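Local coordinates for yeast glycogen phosphorylase (Saccharomyces cerevisiae, PDB 1YGP), which belongs to the carbohydrate phosphorylase family of the GT-B clan, whose fold places two Rossmann-like domains face to face, and holds a bound pyridoxal-5'-phosphate, at residues Val99-Ser103 with Leu104-Met108; Asn514-Pro518 with Arg519-Lys523; Val375-Gln378 with Arg379-Val382. All coordinates share one frame; numbering follows the deposited sequence.

How the contacts relate
Contacts 1 and 2 approach the pyridoxal-5'-phosphate from two parts of the chain, while contact 3 lies farther out in the same fold. Leu-107 of contact 1 and Trp-521 of contact 2 both belong to the pyridoxal-5'-phosphate pocket. The centres of these two contacts are about 17 Å apart, and they touch where Met-108 O packs against Arg-520 NH2 at 3.4 Å. Both are tied to strands of one mixed sheet: contact 1 includes most of strand 98-102, and contact 2 follows strand 509-511. Contact 3, on helix 372-384 after strand 361-366 of that sheet, is centred about 22 Å from contact 1 and about 37 Å from contact 2, touching neither.

Contact 1: residues Val99-Ser103 with Leu104-Met108. With PLP (pyridoxal-5'-phosphate), chain E.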
loop_
_atom_site.group_PDB
_atom_site.type_symbol
_atom_site.label_atom_id
_atom_site.label_comp_id
_atom_site.label_asym_id
_atom_site.label_seq_id
_atom_site.Cartn_x
_atom_site.Cartn_y
_atom_site.Cartn_z
ATOM N N VAL A 99 8.028 -29.581 6.774
ATOM C CA VAL A 99 8.214 -28.952 8.066
ATOM C C VAL A 99 7.491 -27.613 8.004
ATOM O O VAL A 99 7.643 -26.907 7.007
ATOM C CB VAL A 99 9.696 -28.723 8.309
ATOM C CG1 VAL A 99 9.887 -28.108 9.674
ATOM C CG2 VAL A 99 10.440 -30.021 8.177
ATOM N N TYR A 100 6.708 -27.200 8.984
ATOM C CA TYR A 100 6.082 -25.901 8.967
ATOM C C TYR A 100 6.616 -25.326 10.267
ATOM O O TYR A 100 6.615 -25.960 11.334
ATOM C CB TYR A 100 4.567 -26.058 8.960
ATOM C CG TYR A 100 4.069 -26.536 7.602
ATOM C CD1 TYR A 100 4.149 -25.716 6.472
ATOM C CD2 TYR A 100 3.507 -27.803 7.483
ATOM C CE1 TYR A 100 3.666 -26.161 5.236
ATOM C CE2 TYR A 100 3.021 -28.257 6.257
ATOM C CZ TYR A 100 3.100 -27.434 5.135
ATOM O OH TYR A 100 2.605 -27.891 3.918
ATOM N N TYR A 101 7.199 -24.148 10.143
ATOM C CA TYR A 101 7.872 -23.504 11.240
ATOM C C TYR A 101 6.975 -22.326 11.604
ATOM O O TYR A 101 6.919 -21.331 10.858
ATOM C CB TYR A 101 9.276 -23.072 10.745
ATOM C CG TYR A 101 10.186 -22.684 11.898
ATOM C CD1 TYR A 101 10.912 -23.676 12.570
ATOM C CD2 TYR A 101 10.219 -21.363 12.346
ATOM C CE1 TYR A 101 11.656 -23.349 13.704
ATOM C CE2 TYR A 101 10.956 -21.034 13.475
ATOM C CZ TYR A 101 11.662 -22.027 14.151
ATOM O OH TYR A 101 12.317 -21.698 15.317
ATOM N N LEU A 102 6.229 -22.382 12.701
ATOM C CA LEU A 102 5.385 -21.260 13.051
ATOM C C LEU A 102 6.123 -20.354 14.009
ATOM O O LEU A 102 6.617 -20.791 15.054
ATOM C CB LEU A 102 4.096 -21.787 13.662
ATOM C CG LEU A 102 2.927 -22.074 12.707
ATOM C CD1 LEU A 102 3.372 -22.831 11.461
ATOM C CD2 LEU A 102 1.915 -22.883 13.461
ATOM N N SER A 103 6.279 -19.090 13.662
ATOM C CA SER A 103 6.960 -18.167 14.534
ATOM C C SER A 103 6.218 -16.842 14.465
ATOM O O SER A 103 5.734 -16.391 13.414
ATOM C CB SER A 103 8.374 -17.965 14.081
ATOM O OG SER A 103 9.043 -17.132 15.016
ATOM N N LEU A 104 6.108 -16.213 15.632
ATOM C CA LEU A 104 5.436 -14.923 15.730
ATOM C C LEU A 104 6.303 -13.794 15.206
ATOM O O LEU A 104 5.800 -12.701 14.974
ATOM C CB LEU A 104 5.071 -14.602 17.179
ATOM C CG LEU A 104 4.015 -13.560 17.412
ATOM C CD1 LEU A 104 2.750 -13.907 16.660
ATOM C CD2 LEU A 104 3.735 -13.495 18.896
ATOM N N GLU A 105 7.600 -14.006 15.044
ATOM C CA GLU A 105 8.431 -12.956 14.523
ATOM C C GLU A 105 9.556 -13.590 13.739
ATOM O O GLU A 105 10.044 -14.660 14.114
ATOM C CB GLU A 105 8.953 -12.118 15.671
ATOM C CG GLU A 105 9.582 -12.860 16.833
ATOM C CD GLU A 105 10.214 -11.911 17.824
ATOM O OE1 GLU A 105 11.240 -11.328 17.504
ATOM O OE2 GLU A 105 9.695 -11.754 18.919
ATOM N N PHE A 106 9.899 -12.989 12.613
ATOM C CA PHE A 106 10.949 -13.451 11.742
ATOM C C PHE A 106 11.750 -12.162 11.549
ATOM O O PHE A 106 11.279 -11.172 10.971
ATOM C CB PHE A 106 10.362 -13.972 10.405
ATOM C CG PHE A 106 9.668 -15.341 10.448
ATOM C CD1 PHE A 106 10.406 -16.519 10.238
ATOM C CD2 PHE A 106 8.294 -15.453 10.695
ATOM C CE1 PHE A 106 9.783 -17.778 10.270
ATOM C CE2 PHE A 106 7.671 -16.713 10.728
ATOM C CZ PHE A 106 8.418 -17.874 10.513
ATOM N N LEU A 107 12.959 -12.090 12.114
ATOM C CA LEU A 107 13.761 -10.883 12.003
ATOM C C LEU A 107 14.552 -11.053 10.725
ATOM O O LEU A 107 15.719 -11.450 10.710
ATOM C CB LEU A 107 14.744 -10.728 13.156
ATOM C CG LEU A 107 14.715 -9.524 14.087
ATOM C CD1 LEU A 107 16.138 -9.326 14.598
ATOM C CD2 LEU A 107 14.245 -8.267 13.392
ATOM N N MET A 108 13.868 -10.780 9.630
ATOM C CA MET A 108 14.474 -10.977 8.329
ATOM C C MET A 108 15.599 -10.016 7.970
ATOM O O MET A 108 16.512 -10.439 7.260
ATOM C CB MET A 108 13.352 -10.932 7.297
ATOM C CG MET A 108 12.370 -12.066 7.523
ATOM S SD MET A 108 13.380 -13.558 7.522
ATOM C CE MET A 108 13.220 -13.990 5.818
HETATM N N1 PLP E . 18.564 -8.412 17.385
HETATM C C2 PLP E . 19.401 -8.327 16.312
HETATM C C2A PLP E . 19.309 -7.109 15.427
HETATM C C3 PLP E . 20.293 -9.352 16.035
HETATM O O3 PLP E . 21.084 -9.297 14.916
HETATM C C4 PLP E . 20.352 -10.463 16.862
HETATM C C4A PLP E . 21.445 -11.332 16.816
HETATM C C5 PLP E . 19.483 -10.537 17.941
HETATM C C6 PLP E . 18.602 -9.511 18.191
HETATM C C5A PLP E . 19.569 -11.708 18.951
HETATM O O4P PLP E . 20.525 -11.377 19.971
HETATM P P PLP E . 20.275 -11.602 21.516
HETATM O O1P PLP E . 19.321 -12.728 21.630
HETATM O O2P PLP E . 21.714 -12.136 21.999
HETATM O O3P PLP E . 20.069 -10.275 22.154
#
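Phe-106 folds back to lay its ring on Ser-103 and against Tyr-101 in the loop leading on from strand 98-102, an inner strand of the large mixed sheet of this GT-B fold. With chi1 at -75°, CG of Phe-106 stands beside its own backbone N and anti to the carbonyl carbon, which directs the ring back along the chain. From CB and CG outward, its CD2 passes Ser-103 O more loosely than CE2, which comes to 3.3 Å from that oxygen. CE1, on the other side of the ring, lies 4.2 Å from CD2 of Tyr-101, where the two aromatic side chains meet obliquely. At the tip, CZ of Phe-106 has Tyr-101 O at the ring edge, in plane, at 3.8 Å. Over one face sits CB of Ser-103, 3.9 Å from the ring centroid and 26° off its normal, a CH-pi contact offset toward the rim.

The hydroxyl of Ser-103 is turned to a polar partner: OG donates to Glu-105 O over 2.8 Å, approaching at a C=O...OG angle of 136° and tilted out of the carbonyl plane. OG is held a second time by Asn-366 ND2, which ties the turn to adjacent strand 361-366. The carboxylate of Glu-105 is bonded outside the turn, OE2 to Tyr-316 OH and OE1 to the backbone N of Asn-163. Helix 165-179 packs Ala-170 against Tyr-101, Ser-103 and Phe-106. Beyond the ring the chain makes an inverse gamma turn centred on Leu-107, closed by a weak bond from Met-108 N to Phe-106 O. It leaves CD1 of Leu-107 3.8 Å from N1 of the pyridoxal-5'-phosphate.

Contact 2: residues Asn514-Pro518 with Arg519-Lys523; sequences NGITP and RRWLK
Thr-517 and Pro-518 start helix 518-524: Thr-517 O accepts from Trp-521 N at 3.1 Å, whereas Pro-518 O takes both Leu-522 N and Lys-523 N in a turn that widens to pi type. The two donors reach Pro-518 O differently, Lys-523 N nearly in line with the C=O bond and Leu-522 N from above the carbonyl plane. Thr-517 is the N-cap. Its OG1, anti to the backbone N (chi1 178°), accepts a weak bond from Arg-519 N at 3.3 Å and also lies over one face of the Arg-519 guanidinium. The Arg-519 chain bends at chi2 and chi3 to run back beside Pro-518, bringing NH1 to 3.8 Å from the proline CD. The other branch of Thr-517, CG2, touches CD1 of Trp-521 at 3.8 Å. Ile-516 crosses Trp-521 at about a right angle, CD1 meeting the tryptophan CB at 3.9 Å.

Asp-175 of helix 165-179 binds both Thr-517 OG1 and Arg-519 NH2, and Asp-862 takes Arg-519 NH1. Trp-521 touches the pyridoxal-5'-phosphate and lies between helices, meeting Val-698 and Glu-702 of 698-704 and making a cation-pi contact with Lys-728 of 724-730.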
loop_
_atom_site.group_PDB
_atom_site.type_symbol
_atom_site.label_atom_id
_atom_site.label_comp_id
_atom_site.label_asym_id
_atom_site.label_seq_id
_atom_site.Cartn_x
_atom_site.Cartn_y
_atom_site.Cartn_z
ATOM N N ASN A 514 21.015 -23.514 20.101
ATOM C CA ASN A 514 20.800 -22.548 19.030
ATOM C C ASN A 514 22.033 -22.237 18.232
ATOM O O ASN A 514 23.119 -22.686 18.595
ATOM C CB ASN A 514 20.246 -21.276 19.617
ATOM C CG ASN A 514 18.770 -21.429 19.961
ATOM O OD1 ASN A 514 18.189 -20.543 20.579
ATOM N ND2 ASN A 514 18.018 -22.479 19.655
ATOM N N GLY A 515 21.914 -21.475 17.159
ATOM C CA GLY A 515 23.080 -21.191 16.347
ATOM C C GLY A 515 22.726 -20.104 15.370
ATOM O O GLY A 515 21.591 -19.632 15.392
ATOM N N ILE A 516 23.634 -19.715 14.494
ATOM C CA ILE A 516 23.453 -18.607 13.575
ATOM C C ILE A 516 23.930 -18.954 12.154
ATOM O O ILE A 516 24.831 -19.797 11.974
ATOM C CB ILE A 516 24.238 -17.344 14.073
ATOM C CG1 ILE A 516 25.688 -17.688 14.280
ATOM C CG2 ILE A 516 23.643 -16.823 15.355
ATOM C CD1 ILE A 516 26.491 -16.422 14.265
ATOM N N THR A 517 23.357 -18.310 11.124
ATOM C CA THR A 517 23.810 -18.606 9.783
ATOM C C THR A 517 25.162 -17.968 9.422
ATOM O O THR A 517 25.398 -16.750 9.544
ATOM C CB THR A 517 22.747 -18.175 8.773
ATOM O OG1 THR A 517 23.360 -18.487 7.531
ATOM C CG2 THR A 517 22.327 -16.713 8.810
ATOM N N PRO A 518 26.080 -18.763 8.878
ATOM C CA PRO A 518 27.362 -18.299 8.396
ATOM C C PRO A 518 27.251 -17.331 7.243
ATOM O O PRO A 518 28.057 -16.404 7.140
ATOM C CB PRO A 518 28.090 -19.542 8.023
ATOM C CG PRO A 518 27.509 -20.559 8.951
ATOM C CD PRO A 518 26.048 -20.216 8.902
ATOM N N ARG A 519 26.272 -17.467 6.361
ATOM C CA ARG A 519 26.272 -16.580 5.217
ATOM C C ARG A 519 25.928 -15.157 5.599
ATOM O O ARG A 519 26.548 -14.243 5.057
ATOM C CB ARG A 519 25.301 -17.037 4.153
ATOM C CG ARG A 519 25.795 -18.197 3.299
ATOM C CD ARG A 519 25.800 -19.552 4.009
ATOM N NE ARG A 519 24.475 -20.081 4.273
ATOM C CZ ARG A 519 24.330 -21.176 5.031
ATOM N NH1 ARG A 519 25.379 -21.802 5.566
ATOM N NH2 ARG A 519 23.111 -21.669 5.273
ATOM N N ARG A 520 25.010 -14.859 6.523
ATOM C CA ARG A 520 24.753 -13.465 6.841
ATOM C C ARG A 520 25.763 -13.011 7.871
ATOM O O ARG A 520 26.438 -12.001 7.674
ATOM C CB ARG A 520 23.365 -13.249 7.402
ATOM C CG ARG A 520 23.044 -11.760 7.502
ATOM C CD ARG A 520 21.674 -11.476 8.110
ATOM N NE ARG A 520 20.625 -11.811 7.160
ATOM C CZ ARG A 520 20.185 -10.945 6.247
ATOM N NH1 ARG A 520 20.679 -9.713 6.151
ATOM N NH2 ARG A 520 19.223 -11.318 5.416
ATOM N N TRP A 521 25.976 -13.791 8.918
ATOM C CA TRP A 521 26.825 -13.307 9.974
ATOM C C TRP A 521 28.330 -13.363 9.717
ATOM O O TRP A 521 29.036 -12.588 10.370
ATOM C CB TRP A 521 26.338 -14.053 11.232
ATOM C CG TRP A 521 24.908 -13.564 11.509
ATOM C CD1 TRP A 521 23.829 -14.416 11.454
ATOM C CD2 TRP A 521 24.522 -12.259 11.749
ATOM N NE1 TRP A 521 22.767 -13.664 11.642
ATOM C CE2 TRP A 521 23.127 -12.385 11.818
ATOM C CE3 TRP A 521 25.117 -11.002 11.906
ATOM C CZ2 TRP A 521 22.319 -11.267 12.039
ATOM C CZ3 TRP A 521 24.311 -9.886 12.124
ATOM C CH2 TRP A 521 22.925 -10.017 12.186
ATOM N N LEU A 522 28.865 -14.157 8.763
ATOM C CA LEU A 522 30.286 -14.105 8.416
ATOM C C LEU A 522 30.501 -13.568 7.003
ATOM O O LEU A 522 31.230 -12.597 6.788
ATOM C CB LEU A 522 30.929 -15.491 8.519
ATOM C CG LEU A 522 32.388 -15.748 8.095
ATOM C CD1 LEU A 522 33.323 -14.863 8.861
ATOM C CD2 LEU A 522 32.786 -17.167 8.426
ATOM N N LYS A 523 29.853 -14.131 5.991
ATOM C CA LYS A 523 30.147 -13.695 4.632
ATOM C C LYS A 523 29.487 -12.374 4.293
ATOM O O LYS A 523 30.106 -11.548 3.626
ATOM C CB LYS A 523 29.716 -14.763 3.617
ATOM C CG LYS A 523 30.207 -14.388 2.245
ATOM C CD LYS A 523 29.917 -15.485 1.275
ATOM C CE LYS A 523 30.339 -15.041 -0.130
ATOM N NZ LYS A 523 31.706 -14.543 -0.204
#

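Contact 3: residues Val375-Gln378 with Arg379-Val382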
loop_
_atom_site.group_PDB
_atom_site.type_symbol
_atom_site.label_atom_id
_atom_site.label_comp_id
_atom_site.label_asym_id
_atom_site.label_seq_id
_atom_site.Cartn_x
_atom_site.Cartn_y
_atom_site.Cartn_z
ATOM N N VAL A 375 -4.972 -26.924 19.428
ATOM C CA VAL A 375 -6.390 -26.919 19.719
ATOM C C VAL A 375 -7.219 -26.753 18.449
ATOM O O VAL A 375 -8.342 -27.236 18.338
ATOM C CB VAL A 375 -6.634 -25.782 20.710
ATOM C CG1 VAL A 375 -8.079 -25.738 21.137
ATOM C CG2 VAL A 375 -5.836 -26.027 21.956
ATOM N N GLU A 376 -6.703 -25.996 17.484
ATOM C CA GLU A 376 -7.344 -25.783 16.203
ATOM C C GLU A 376 -7.280 -27.039 15.332
ATOM O O GLU A 376 -8.318 -27.362 14.736
ATOM C CB GLU A 376 -6.659 -24.609 15.525
ATOM C CG GLU A 376 -7.047 -24.319 14.078
ATOM C CD GLU A 376 -8.467 -23.817 13.837
ATOM O OE1 GLU A 376 -9.173 -23.469 14.779
ATOM O OE2 GLU A 376 -8.857 -23.762 12.671
ATOM N N LEU A 377 -6.154 -27.784 15.231
ATOM C CA LEU A 377 -6.128 -28.982 14.413
ATOM C C LEU A 377 -7.121 -29.941 15.041
ATOM O O LEU A 377 -7.960 -30.483 14.316
ATOM C CB LEU A 377 -4.743 -29.630 14.371
ATOM C CG LEU A 377 -4.557 -30.894 13.491
ATOM C CD1 LEU A 377 -5.150 -30.671 12.109
ATOM C CD2 LEU A 377 -3.083 -31.227 13.378
ATOM N N GLN A 378 -7.167 -30.082 16.366
ATOM C CA GLN A 378 -8.165 -30.946 16.987
ATOM C C GLN A 378 -9.579 -30.480 16.629
ATOM O O GLN A 378 -10.398 -31.303 16.198
ATOM C CB GLN A 378 -7.962 -30.935 18.493
ATOM C CG GLN A 378 -8.871 -31.855 19.273
ATOM C CD GLN A 378 -8.697 -33.339 19.030
ATOM O OE1 GLN A 378 -7.903 -33.806 18.216
ATOM N NE2 GLN A 378 -9.451 -34.140 19.768
ATOM N N ARG A 379 -9.856 -29.165 16.733
ATOM C CA ARG A 379 -11.137 -28.616 16.349
ATOM C C ARG A 379 -11.501 -28.955 14.904
ATOM O O ARG A 379 -12.619 -29.434 14.679
ATOM C CB ARG A 379 -11.159 -27.096 16.489
ATOM C CG ARG A 379 -12.559 -26.527 16.200
ATOM C CD ARG A 379 -12.703 -25.008 16.226
ATOM N NE ARG A 379 -11.998 -24.387 15.124
ATOM C CZ ARG A 379 -12.550 -24.294 13.921
ATOM N NH1 ARG A 379 -13.784 -24.742 13.672
ATOM N NH2 ARG A 379 -11.815 -23.831 12.922
ATOM N N VAL A 380 -10.643 -28.798 13.893
ATOM C CA VAL A 380 -11.120 -29.042 12.546
ATOM C C VAL A 380 -11.270 -30.532 12.328
ATOM O O VAL A 380 -12.279 -30.925 11.723
ATOM C CB VAL A 380 -10.179 -28.460 11.455
ATOM C CG1 VAL A 380 -9.951 -27.011 11.775
ATOM C CG2 VAL A 380 -8.845 -29.124 11.412
ATOM N N LEU A 381 -10.374 -31.394 12.844
ATOM C CA LEU A 381 -10.507 -32.825 12.605
ATOM C C LEU A 381 -11.773 -33.366 13.249
ATOM O O LEU A 381 -12.470 -34.168 12.635
ATOM C CB LEU A 381 -9.314 -33.602 13.147
ATOM C CG LEU A 381 -7.977 -33.473 12.452
ATOM C CD1 LEU A 381 -7.039 -34.445 13.127
ATOM C CD2 LEU A 381 -8.055 -33.808 10.967
ATOM N N VAL A 382 -12.139 -32.920 14.435
ATOM C CA VAL A 382 -13.374 -33.360 15.036
ATOM C C VAL A 382 -14.558 -32.619 14.436
ATOM O O VAL A 382 -15.395 -33.283 13.837
ATOM C CB VAL A 382 -13.264 -33.154 16.546
ATOM C CG1 VAL A 382 -14.606 -33.191 17.241
ATOM C CG2 VAL A 382 -12.374 -34.272 17.064
#
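Glu-376 and Arg-379 form a salt bridge between positions i and i+3 of helix 372-384, their side chains running alongside each other in the same direction. Arg-379 grips the carboxylate side-on: NE donates to OE1 of Glu-376 at 3.0 Å, and NH2 to OE2 of the same carboxylate, also at 3.0 Å. A weak third bond joins NH2 to OE1. OE1 lies in the guanidinium plane, but NE meets it from above the carboxylate plane; NH2 approaches OE2 on its syn side, some way out of that plane. The carboxylate and guanidinium planes are 44° apart, so the pair is not coplanar. Bends at chi2 of Glu-376 and at chi3 of Arg-379 (68° in both) let the two chains converge. The aliphatic flank is supplied by Val-380, whose CG1 lies 3.5 Å from OE2 of Glu-376.

On another side of the helix, CD1 of Leu-377 reaches side chains of the next turn, 4.0 Å from Leu-381 CG and 4.1 Å from Val-380 CG2. Gln-378 NE2 passes CG2 of Val-382 at 4.0 Å and makes a weak bond to Trp-389 O. Beneath these side chains, regular i to i+4 backbone bonds carry the helix from Val-375 O to Val-382 N.

Three helices lie around this one. Helix 322-350 brings Leu-344 against Leu-377 and Val-380, and Tyr-333 OH to OE1 of Glu-376; helix 425-445 lays His-427 beside the ion pair; helix 389-399 packs on Gln-378 and Leu-381. Buried Glu-376 thus has its OE1 shared between Arg-379 and Tyr-333 and its OE2 bonded to NH2. The adjacent guanidinium and the tyrosine hydroxyl would probably favour the ionised carboxylate, offsetting the cost of burying its charge between helices.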